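PDB 5AMV: pectate lyase from Bacillus subtilis, which cleaves polygalacturonate by calcium-dependent beta-elimination, releasing oligosaccharides with unsaturated 4-deoxy-galacturonosyl groups at their non-reducing ends. Local coordinates for residues A[81-85]-A[86-90]. Numbering follows the deposited sequence.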
loop_
_atom_site.group_PDB
_atom_site.type_symbol
_atom_site.label_atom_id
_atom_site.label_comp_id
_atom_site.label_asym_id
_atom_site.label_seq_id
_atom_site.Cartn_x
_atom_site.Cartn_y
_atom_site.Cartn_z
ATOM N N PRO A 81 -7.486 -16.354 -24.982
ATOM C CA PRO A 81 -8.424 -17.336 -25.557
ATOM C C PRO A 81 -8.335 -18.750 -24.980
ATOM O O PRO A 81 -9.340 -19.504 -24.996
ATOM C CB PRO A 81 -8.023 -17.367 -27.050
ATOM C CG PRO A 81 -7.534 -15.981 -27.285
ATOM C CD PRO A 81 -6.826 -15.528 -26.014
ATOM N N GLU A 82 -7.135 -19.142 -24.529
ATOM C CA GLU A 82 -6.949 -20.495 -24.017
ATOM C C GLU A 82 -7.182 -20.649 -22.514
ATOM O O GLU A 82 -7.197 -21.756 -22.005
ATOM C CB GLU A 82 -5.548 -20.985 -24.328
ATOM C CG GLU A 82 -5.316 -21.267 -25.833
ATOM C CD GLU A 82 -3.851 -21.556 -26.114
ATOM O OE1 GLU A 82 -3.294 -22.600 -25.642
ATOM O OE2 GLU A 82 -3.230 -20.714 -26.773
ATOM N N TYR A 83 -7.322 -19.543 -21.804
ATOM C CA TYR A 83 -7.478 -19.650 -20.354
ATOM C C TYR A 83 -8.924 -19.930 -19.968
ATOM O O TYR A 83 -9.846 -19.348 -20.545
ATOM C CB TYR A 83 -7.029 -18.354 -19.705
ATOM C CG TYR A 83 -7.323 -18.293 -18.211
ATOM C CD1 TYR A 83 -6.504 -18.959 -17.282
ATOM C CD2 TYR A 83 -8.395 -17.551 -17.752
ATOM C CE1 TYR A 83 -6.786 -18.865 -15.907
ATOM C CE2 TYR A 83 -8.673 -17.422 -16.401
ATOM C CZ TYR A 83 -7.867 -18.080 -15.488
ATOM O OH TYR A 83 -8.147 -17.944 -14.135
ATOM N N ASP A 84 -9.103 -20.853 -19.010
ATOM C CA ASP A 84 -10.410 -21.128 -18.442
ATOM C C ASP A 84 -10.197 -21.516 -16.997
ATOM O O ASP A 84 -9.393 -22.419 -16.675
ATOM C CB ASP A 84 -11.093 -22.256 -19.192
ATOM C CG ASP A 84 -12.458 -22.603 -18.613
ATOM O OD1 ASP A 84 -13.420 -21.868 -18.915
ATOM O OD2 ASP A 84 -12.547 -23.619 -17.885
ATOM N N LEU A 85 -10.860 -20.775 -16.109
ATOM C CA LEU A 85 -10.665 -20.990 -14.656
ATOM C C LEU A 85 -10.923 -22.459 -14.267
ATOM O O LEU A 85 -10.139 -23.051 -13.531
ATOM C CB LEU A 85 -11.506 -20.029 -13.806
ATOM C CG LEU A 85 -11.413 -20.185 -12.286
ATOM C CD1 LEU A 85 -9.938 -20.075 -11.752
ATOM C CD2 LEU A 85 -12.372 -19.215 -11.548
ATOM N N ASP A 86 -12.010 -23.055 -14.755
ATOM C CA ASP A 86 -12.274 -24.454 -14.431
ATOM C C ASP A 86 -11.139 -25.369 -14.887
ATOM O O ASP A 86 -10.711 -26.221 -14.113
ATOM C CB ASP A 86 -13.661 -24.895 -14.947
ATOM C CG ASP A 86 -14.805 -24.367 -14.057
ATOM O OD1 ASP A 86 -14.692 -24.478 -12.810
ATOM O OD2 ASP A 86 -15.798 -23.808 -14.578
ATOM N N LYS A 87 -10.600 -25.160 -16.091
ATOM C CA LYS A 87 -9.457 -25.970 -16.548
ATOM C C LYS A 87 -8.205 -25.700 -15.697
ATOM O O LYS A 87 -7.443 -26.626 -15.387
ATOM C CB LYS A 87 -9.162 -25.751 -18.033
ATOM C CG LYS A 87 -10.257 -26.319 -18.945
ATOM C CD LYS A 87 -9.915 -26.035 -20.401
ATOM C CE LYS A 87 -11.104 -26.411 -21.316
ATOM N NZ LYS A 87 -10.768 -26.140 -22.740
ATOM N N TYR A 88 -8.032 -24.441 -15.281
ATOM C CA TYR A 88 -6.866 -24.080 -14.478
ATOM C C TYR A 88 -6.972 -24.795 -13.131
ATOM O O TYR A 88 -6.000 -25.397 -12.647
ATOM C CB TYR A 88 -6.868 -22.569 -14.286
ATOM C CG TYR A 88 -5.675 -22.053 -13.521
ATOM C CD1 TYR A 88 -5.661 -22.023 -12.107
ATOM C CD2 TYR A 88 -4.556 -21.594 -14.214
ATOM C CE1 TYR A 88 -4.535 -21.504 -11.422
ATOM C CE2 TYR A 88 -3.454 -21.080 -13.537
ATOM C CZ TYR A 88 -3.452 -21.051 -12.142
ATOM O OH TYR A 88 -2.341 -20.555 -11.486
ATOM N N LEU A 89 -8.165 -24.770 -12.538
ATOM C CA LEU A 89 -8.387 -25.419 -11.236
ATOM C C LEU A 89 -8.124 -26.927 -11.320
ATOM O O LEU A 89 -7.472 -27.505 -10.420
ATOM C CB LEU A 89 -9.815 -25.151 -10.769
ATOM C CG LEU A 89 -10.045 -23.700 -10.301
ATOM C CD1 LEU A 89 -11.540 -23.451 -9.992
ATOM C CD2 LEU A 89 -9.212 -23.366 -9.067
ATOM N N LYS A 90 -8.627 -27.566 -12.366
ATOM C CA LYS A 90 -8.318 -28.975 -12.570
ATOM C C LYS A 90 -6.817 -29.220 -12.795
ATOM O O LYS A 90 -6.226 -30.163 -12.232
ATOM C CB LYS A 90 -9.107 -29.548 -13.753
ATOM C CG LYS A 90 -9.088 -31.076 -13.779
ATOM C CD LYS A 90 -10.027 -31.544 -14.897
ATOM C CE LYS A 90 -10.260 -33.052 -14.836
ATOM N NZ LYS A 90 -9.299 -33.734 -15.718
HETATM O O HOH W 1 -8.210 -23.849 -23.403
HETATM O O HOH W 2 -14.510 -21.790 -15.953
#
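The backbone enters helix 85-92 at Asp-84, whose O accepts from Tyr-88 N at 2.8 Å, and the next i to i+4 bond follows at once, from Leu-89 N to Leu-85 O (2.8 Å, N-H...O angle 164°). Asp-84 is the N-cap: in the conformer described, one of two modelled, CG lies anti to its own N (chi1 179°), which brings OD2 to the Lys-87 N-H, taken on its anti side at 3.1 Å, 18° out of the carboxylate plane. A negative charge placed here probably interacts favourably with the helix dipole. One water accepts from Asp-86 N (3.0 Å) and donates to Asp-86 OD2 and, weakly, to Asp-84 OD1 of the same conformer. Lys-87 runs extended past Asp-84.

On the buried side, the Tyr-83 ring brings its CE1 edge to Tyr-88 CD2 (3.9 Å), the two side chains crossing obliquely. One turn apart on the helix, Leu-85 CD1 packs against Leu-89 CG at 3.9 Å; an alanine in place of Leu-85 would probably leave Leu-89 without this apolar partner.

Tyr-83 packs on Gln-106, Ala-109 and Arg-110 of helix 105-121, and Tyr-88 OH hydrogen-bonds Glu-107, while both leucines lie against Tyr-214 of strand 213-214, so that this short helix packs against both elements at the periphery of the parallel beta-helix.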